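Local structure of 4-hydroxythreonine-4-phosphate dehydrogenase (Legionella pneumophila subsp. pneumophila, 6XMY) at residues H192-K195 / G199-S202; E140-F145 / L288-I293; P230-L235 / I240-P245. The protein probably catalyses the NAD-dependent oxidation of 4-(phosphooxy)-L-threonine, a divalent-metal-dependent step in pyridoxine 5'-phosphate biosynthesis. All coordinates share one frame; numbering follows the deposited sequence.

Contact 1: residues H192-K195 / G199-S202; sequences HSLK and GIQS. With SO4 (sulfate ion), chain J.
The side chain of K195 runs over the backbone of I200 and Q201, its CB and CG beside I200 O and its CE resting 3.7 Å from Q201 O. CG stands opposite the backbone N (chi1 -180°) and the chain beyond is extended, which carries the methylenes along the outgoing loop. Q201, bent at its second torsion, lies alongside and points the same way, bringing NE2 to 3.9 Å from K195 CE. Beneath these side chains the backbones come very close: K195 CA approaches I200 O at 3.1 Å as a CH···O contact.

The arrangement is a helix C-terminus that folds back on its last turns. Helix 180-197 stops just before G199, the first residue to leave helical angles and one with positive phi, and the chain then reverses toward strand 204-208. The turn is fastened by a bond between residues six positions apart, from I200 N to L194 O (3.0 Å, 166° at the hydrogen). L194 and I200 run alongside each other, L194 CD2 4.0 Å from I200 CD1. L194 also touches P203, farther along the same loop, and I200 touches D261.

A sulfate, probably from the crystallisation liquor, sits on the outer face of the helix. H192 ND1 donates to sulfate O1 in the plane of its ring, a short and nearly straight bond (2.7 Å, 171°). H196, whose ring stacks on that of H192, holds the same anion through NE2. K195 lends mostly its aliphatic part, with CD 3.4 Å from sulfate O2, while NZ stays 3.9 Å from O3.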
# COMPACT_ATOMS: atom_id res chain seq x y z
N HIS A 192 16.06 -5.36 4.91
CA HIS A 192 15.82 -5.21 6.34
C HIS A 192 14.41 -5.63 6.71
O HIS A 192 14.20 -6.33 7.70
CB HIS A 192 16.06 -3.76 6.76
CG HIS A 192 15.80 -3.51 8.22
ND1 HIS A 192 16.72 -3.81 9.20
CD2 HIS A 192 14.72 -3.02 8.85
CE1 HIS A 192 16.22 -3.49 10.38
NE2 HIS A 192 15.00 -3.01 10.20
N SER A 193 13.42 -5.20 5.92
CA SER A 193 12.04 -5.53 6.22
C SER A 193 11.76 -7.02 6.06
O SER A 193 11.06 -7.61 6.88
CB SER A 193 11.10 -4.71 5.35
OG SER A 193 11.18 -3.34 5.68
N LEU A 194 12.28 -7.64 5.00
CA LEU A 194 12.07 -9.07 4.82
C LEU A 194 12.64 -9.85 5.99
O LEU A 194 12.03 -10.81 6.47
CB LEU A 194 12.69 -9.54 3.50
CG LEU A 194 12.05 -9.03 2.21
CD1 LEU A 194 12.87 -9.44 0.99
CD2 LEU A 194 10.61 -9.53 2.10
N LYS A 195 13.82 -9.45 6.47
CA LYS A 195 14.48 -10.18 7.55
C LYS A 195 13.79 -9.93 8.88
O LYS A 195 13.52 -10.87 9.64
CB LYS A 195 15.95 -9.76 7.61
CG LYS A 195 16.78 -10.44 8.69
CD LYS A 195 18.24 -10.08 8.51
CE LYS A 195 19.14 -10.80 9.49
NZ LYS A 195 20.55 -10.43 9.22
N GLY A 199 10.44 -12.36 8.73
CA GLY A 199 11.08 -13.56 9.24
C GLY A 199 11.91 -14.34 8.24
O GLY A 199 12.12 -15.54 8.42
N ILE A 200 12.39 -13.69 7.18
CA ILE A 200 13.22 -14.33 6.17
C ILE A 200 14.67 -14.08 6.54
O ILE A 200 15.17 -12.96 6.40
CB ILE A 200 12.88 -13.81 4.77
CG1 ILE A 200 11.40 -14.05 4.47
CG2 ILE A 200 13.78 -14.47 3.72
CD1 ILE A 200 10.94 -13.41 3.20
N GLN A 201 15.35 -15.13 7.00
CA GLN A 201 16.64 -14.96 7.66
C GLN A 201 17.72 -14.44 6.71
O GLN A 201 18.52 -13.58 7.08
CB GLN A 201 17.07 -16.27 8.31
CG GLN A 201 17.79 -16.11 9.64
CD GLN A 201 19.23 -15.67 9.47
OE1 GLN A 201 19.98 -16.23 8.68
NE2 GLN A 201 19.62 -14.65 10.23
N SER A 202 17.75 -14.94 5.47
CA SER A 202 18.74 -14.52 4.48
C SER A 202 18.03 -14.30 3.15
O SER A 202 18.08 -15.16 2.25
CB SER A 202 19.87 -15.55 4.35
OG SER A 202 20.59 -15.67 5.57
S SO4 J . 19.66 -6.04 8.70
O1 SO4 J . 19.24 -4.65 8.84
O2 SO4 J . 18.64 -6.78 7.98
O3 SO4 J . 19.85 -6.63 10.02
O4 SO4 J . 20.92 -6.09 7.96

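Contact 2: residues E140-F145 / L288-I293; sequences EFFADF and LGLPII
The first torsions of F142 and L290 are alike: each places CG beside its own backbone N and opposite its carbonyl carbon (chi1 -67° and -58°). For L290 this sends the isobutyl group from the loop straight at the helix, where its two methyls divide the work. For F142 it swings the ring off to one side, leaving the CB and the backbone carbonyl to receive the leucine. L290 CD1 meets F142 CB at 3.8 Å, and approaches the phenyl ring obliquely. The other methyl slides past the CB onto the main chain: L290 CD2 is 3.7 Å from F142 O and 4.0 Å from A143 N. The leucine thus straddles the start of one side chain and the peptide that follows it.

The contact is van der Waals packing, in part of a methyl against main-chain atoms, small in area and mostly buried, a worked case of a single branched side chain bridging a helix and a loop 143 residues apart in sequence. It borders the predicted substrate site: the F142 side chain lies about 4 Å from those of H138 and R294, both predicted to bind substrate, and about 9 Å from the bound NAD.

Around the pair, helix 138-145 is wedged between other elements of the fold. The F142 side chain also touches L118 and T120 of strand 117-120, and F141 faces helix 96-111. V151 touches both A143 and L290. The loop carrying L290 joins the antiparallel neighbours 284-288 and 294-297, its ends bonded through L288 to V152 and through I293 to L118.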
# COMPACT_ATOMS: atom_id res chain seq x y z
N GLU A 140 4.45 8.48 -0.81
CA GLU A 140 5.24 9.70 -0.70
C GLU A 140 4.69 10.61 0.39
O GLU A 140 5.46 11.29 1.09
CB GLU A 140 5.26 10.44 -2.03
CG GLU A 140 6.01 9.73 -3.15
CD GLU A 140 5.30 8.49 -3.66
OE1 GLU A 140 4.06 8.51 -3.77
OE2 GLU A 140 5.99 7.48 -3.93
N PHE A 141 3.36 10.66 0.54
CA PHE A 141 2.77 11.47 1.60
C PHE A 141 3.30 11.03 2.96
O PHE A 141 3.69 11.86 3.78
CB PHE A 141 1.24 11.39 1.57
CG PHE A 141 0.60 12.07 2.75
CD1 PHE A 141 0.33 13.43 2.73
CD2 PHE A 141 0.31 11.35 3.91
CE1 PHE A 141 -0.25 14.06 3.83
CE2 PHE A 141 -0.26 11.98 5.00
CZ PHE A 141 -0.54 13.33 4.96
N PHE A 142 3.30 9.72 3.22
CA PHE A 142 3.74 9.23 4.52
C PHE A 142 5.24 9.40 4.70
O PHE A 142 5.71 9.71 5.80
CB PHE A 142 3.32 7.77 4.72
CG PHE A 142 1.82 7.56 4.81
CD1 PHE A 142 1.04 8.39 5.61
CD2 PHE A 142 1.21 6.51 4.13
CE1 PHE A 142 -0.33 8.19 5.70
CE2 PHE A 142 -0.17 6.31 4.22
CZ PHE A 142 -0.93 7.14 5.01
N ALA A 143 6.02 9.18 3.64
CA ALA A 143 7.46 9.44 3.72
C ALA A 143 7.72 10.88 4.14
O ALA A 143 8.54 11.15 5.03
CB ALA A 143 8.12 9.13 2.37
N ASP A 144 7.03 11.83 3.51
CA ASP A 144 7.18 13.24 3.88
C ASP A 144 6.70 13.50 5.31
O ASP A 144 7.37 14.20 6.07
CB ASP A 144 6.41 14.13 2.90
CG ASP A 144 7.04 14.17 1.52
OD1 ASP A 144 8.15 13.63 1.35
OD2 ASP A 144 6.42 14.74 0.59
N PHE A 145 5.56 12.92 5.69
CA PHE A 145 5.01 13.15 7.02
C PHE A 145 5.99 12.72 8.10
O PHE A 145 6.19 13.42 9.10
CB PHE A 145 3.69 12.39 7.17
CG PHE A 145 3.01 12.60 8.50
CD1 PHE A 145 3.35 11.83 9.61
CD2 PHE A 145 2.02 13.57 8.65
CE1 PHE A 145 2.73 12.03 10.83
CE2 PHE A 145 1.40 13.76 9.87
CZ PHE A 145 1.75 12.99 10.96
N LEU A 288 7.30 0.05 3.24
CA LEU A 288 8.43 -0.30 4.09
C LEU A 288 9.23 0.95 4.42
O LEU A 288 9.47 1.79 3.55
CB LEU A 288 9.34 -1.29 3.37
CG LEU A 288 8.62 -2.46 2.71
CD1 LEU A 288 9.65 -3.33 1.99
CD2 LEU A 288 7.80 -3.27 3.72
N GLY A 289 9.67 1.06 5.68
CA GLY A 289 10.57 2.12 6.09
C GLY A 289 9.96 3.22 6.93
O GLY A 289 10.69 4.15 7.32
N LEU A 290 8.67 3.17 7.22
CA LEU A 290 8.07 4.15 8.11
C LEU A 290 8.19 3.69 9.56
O LEU A 290 8.39 2.50 9.81
CB LEU A 290 6.59 4.29 7.79
CG LEU A 290 6.19 4.70 6.37
CD1 LEU A 290 4.69 4.61 6.26
CD2 LEU A 290 6.69 6.10 6.04
N PRO A 291 8.04 4.59 10.53
CA PRO A 291 8.00 4.17 11.93
C PRO A 291 6.67 3.56 12.35
O PRO A 291 6.51 3.17 13.51
CB PRO A 291 8.28 5.47 12.70
CG PRO A 291 7.83 6.53 11.81
CD PRO A 291 8.05 6.06 10.40
N ILE A 292 5.70 3.50 11.43
CA ILE A 292 4.43 2.82 11.66
C ILE A 292 4.28 1.73 10.61
O ILE A 292 4.96 1.72 9.57
CB ILE A 292 3.22 3.78 11.59
CG1 ILE A 292 3.10 4.40 10.19
CG2 ILE A 292 3.32 4.86 12.68
CD1 ILE A 292 1.73 4.99 9.87
N ILE A 293 3.37 0.81 10.89
CA ILE A 293 2.93 -0.18 9.91
C ILE A 293 1.84 0.47 9.07
O ILE A 293 0.89 1.05 9.60
CB ILE A 293 2.37 -1.42 10.62
CG1 ILE A 293 3.45 -2.09 11.47
CG2 ILE A 293 1.74 -2.36 9.61
CD1 ILE A 293 2.87 -2.97 12.56

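Contact 3: residues P230-L235 / I240-P245; sequences PALNTL and IDVLGP
The flat group that matters here is the peptide between G244 and P245, which is cis: L232 CD1 stands over one face, almost directly above G244 C at 3.4 Å. No other atom of 230-235 comes close to this plane, on a face or at an edge. Because G244 has no side chain, the methyl can settle on bare backbone, and it also reaches P245 CD at 4.2 Å.

This is helix-on-strand packing within a beta-alpha-beta unit, made of strand 204-208, helix 223-237 and strand 241-246, the two strands being parallel neighbours. The helix runs back nearly antiparallel to its second strand, the axes of 230-235 and 241-245 lying at 158° and 8.3 Å apart. D241 and L243 bond through their backbones to strand 204-208, whereas I240 and V242 turn toward the helix.

V242 CG2 packs against L232 and L235, one turn apart on the helix. Its first torsion places that methyl between the backbone N and the carbonyl carbon, and from there it touches L232 O (3.6 Å) and L232 CD2 (4.0 Å), the two side chains crossing obliquely. L235 covers the next position and meets I240 methyl to methyl, CD2 to CD1, at 3.7 Å. I187 of helix 180-197 also packs on L235.

Four residues separate the two segments. D241 centres an inverse gamma turn, closed by a weak bond from V242 N to I240 O. At the first residue of that turn, I240 N donates to L235 O at 3.0 Å, with 162° at the hydrogen.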
# COMPACT_ATOMS: atom_id res chain seq x y z
N PRO A 230 26.62 -1.73 -10.88
CA PRO A 230 27.40 -1.19 -9.76
C PRO A 230 26.65 -1.20 -8.45
O PRO A 230 27.22 -1.57 -7.41
CB PRO A 230 27.77 0.22 -10.24
CG PRO A 230 27.81 0.09 -11.74
CD PRO A 230 26.67 -0.84 -12.06
N ALA A 231 25.37 -0.81 -8.45
CA ALA A 231 24.58 -0.85 -7.23
C ALA A 231 24.46 -2.27 -6.69
O ALA A 231 24.58 -2.49 -5.48
CB ALA A 231 23.19 -0.27 -7.48
N LEU A 232 24.21 -3.25 -7.56
CA LEU A 232 24.07 -4.62 -7.09
C LEU A 232 25.39 -5.17 -6.57
O LEU A 232 25.41 -5.96 -5.61
CB LEU A 232 23.51 -5.51 -8.20
CG LEU A 232 22.13 -5.10 -8.74
CD1 LEU A 232 21.62 -6.07 -9.80
CD2 LEU A 232 21.12 -4.98 -7.58
N ASN A 233 26.51 -4.79 -7.19
CA ASN A 233 27.82 -5.18 -6.65
C ASN A 233 28.03 -4.62 -5.25
O ASN A 233 28.53 -5.32 -4.36
CB ASN A 233 28.93 -4.70 -7.58
CG ASN A 233 29.00 -5.48 -8.87
OD1 ASN A 233 28.46 -6.58 -8.96
ND2 ASN A 233 29.69 -4.92 -9.86
N THR A 234 27.65 -3.35 -5.04
CA THR A 234 27.76 -2.76 -3.71
C THR A 234 26.91 -3.52 -2.71
O THR A 234 27.37 -3.85 -1.61
CB THR A 234 27.34 -1.29 -3.77
OG1 THR A 234 28.26 -0.57 -4.60
CG2 THR A 234 27.32 -0.67 -2.38
N LEU A 235 25.67 -3.84 -3.09
CA LEU A 235 24.79 -4.59 -2.19
C LEU A 235 25.34 -5.97 -1.88
O LEU A 235 25.30 -6.41 -0.72
CB LEU A 235 23.40 -4.69 -2.82
CG LEU A 235 22.64 -3.36 -2.80
CD1 LEU A 235 21.55 -3.37 -3.85
CD2 LEU A 235 22.04 -3.11 -1.44
N ILE A 240 24.05 -8.51 0.95
CA ILE A 240 22.65 -8.61 0.55
C ILE A 240 22.60 -9.42 -0.75
O ILE A 240 23.24 -9.06 -1.74
CB ILE A 240 22.02 -7.22 0.41
CG1 ILE A 240 21.99 -6.53 1.78
CG2 ILE A 240 20.62 -7.33 -0.16
CD1 ILE A 240 21.61 -5.06 1.73
N ASP A 241 21.86 -10.53 -0.72
CA ASP A 241 21.93 -11.56 -1.75
C ASP A 241 21.02 -11.19 -2.92
O ASP A 241 19.90 -11.69 -3.06
CB ASP A 241 21.56 -12.91 -1.14
CG ASP A 241 21.93 -14.09 -2.01
OD1 ASP A 241 22.50 -13.89 -3.10
OD2 ASP A 241 21.65 -15.22 -1.58
N VAL A 242 21.53 -10.31 -3.79
CA VAL A 242 20.82 -9.87 -4.99
C VAL A 242 21.31 -10.64 -6.21
O VAL A 242 22.48 -11.02 -6.31
CB VAL A 242 20.95 -8.35 -5.24
CG1 VAL A 242 20.09 -7.55 -4.24
CG2 VAL A 242 22.42 -7.92 -5.18
N LEU A 243 20.40 -10.84 -7.16
CA LEU A 243 20.71 -11.40 -8.46
C LEU A 243 20.12 -10.48 -9.51
O LEU A 243 18.94 -10.14 -9.45
CB LEU A 243 20.08 -12.79 -8.60
CG LEU A 243 20.07 -13.36 -10.02
CD1 LEU A 243 21.48 -13.68 -10.48
CD2 LEU A 243 19.16 -14.58 -10.14
N GLY A 244 20.93 -10.09 -10.49
CA GLY A 244 20.44 -9.24 -11.55
C GLY A 244 21.58 -8.50 -12.22
O GLY A 244 22.75 -8.67 -11.87
N PRO A 245 21.26 -7.63 -13.19
CA PRO A 245 19.90 -7.32 -13.63
C PRO A 245 19.31 -8.42 -14.53
O PRO A 245 20.01 -8.97 -15.38
CB PRO A 245 20.08 -6.04 -14.44
CG PRO A 245 21.49 -6.16 -14.98
CD PRO A 245 22.27 -6.79 -13.85

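Contact 2 is the one near the NAD and zinc sites, with the F142 side chain about 14 Å from the zinc ion; contacts 1 and 3 are away from the annotated sites. Both are nested in the long stretch of chain that contact 2 closes, and they follow one another in sequence. Contact 1 touches contact 2 where S193 OG packs 3.6 Å from L288 CB. Contacts 1 and 3 do not touch, their nearest atoms being about 5 Å apart, yet helix 180-197 serves both, since its residues pack against L235 and I240. Contact 3 lies farthest out, its centre about 25 Å from that of contact 2.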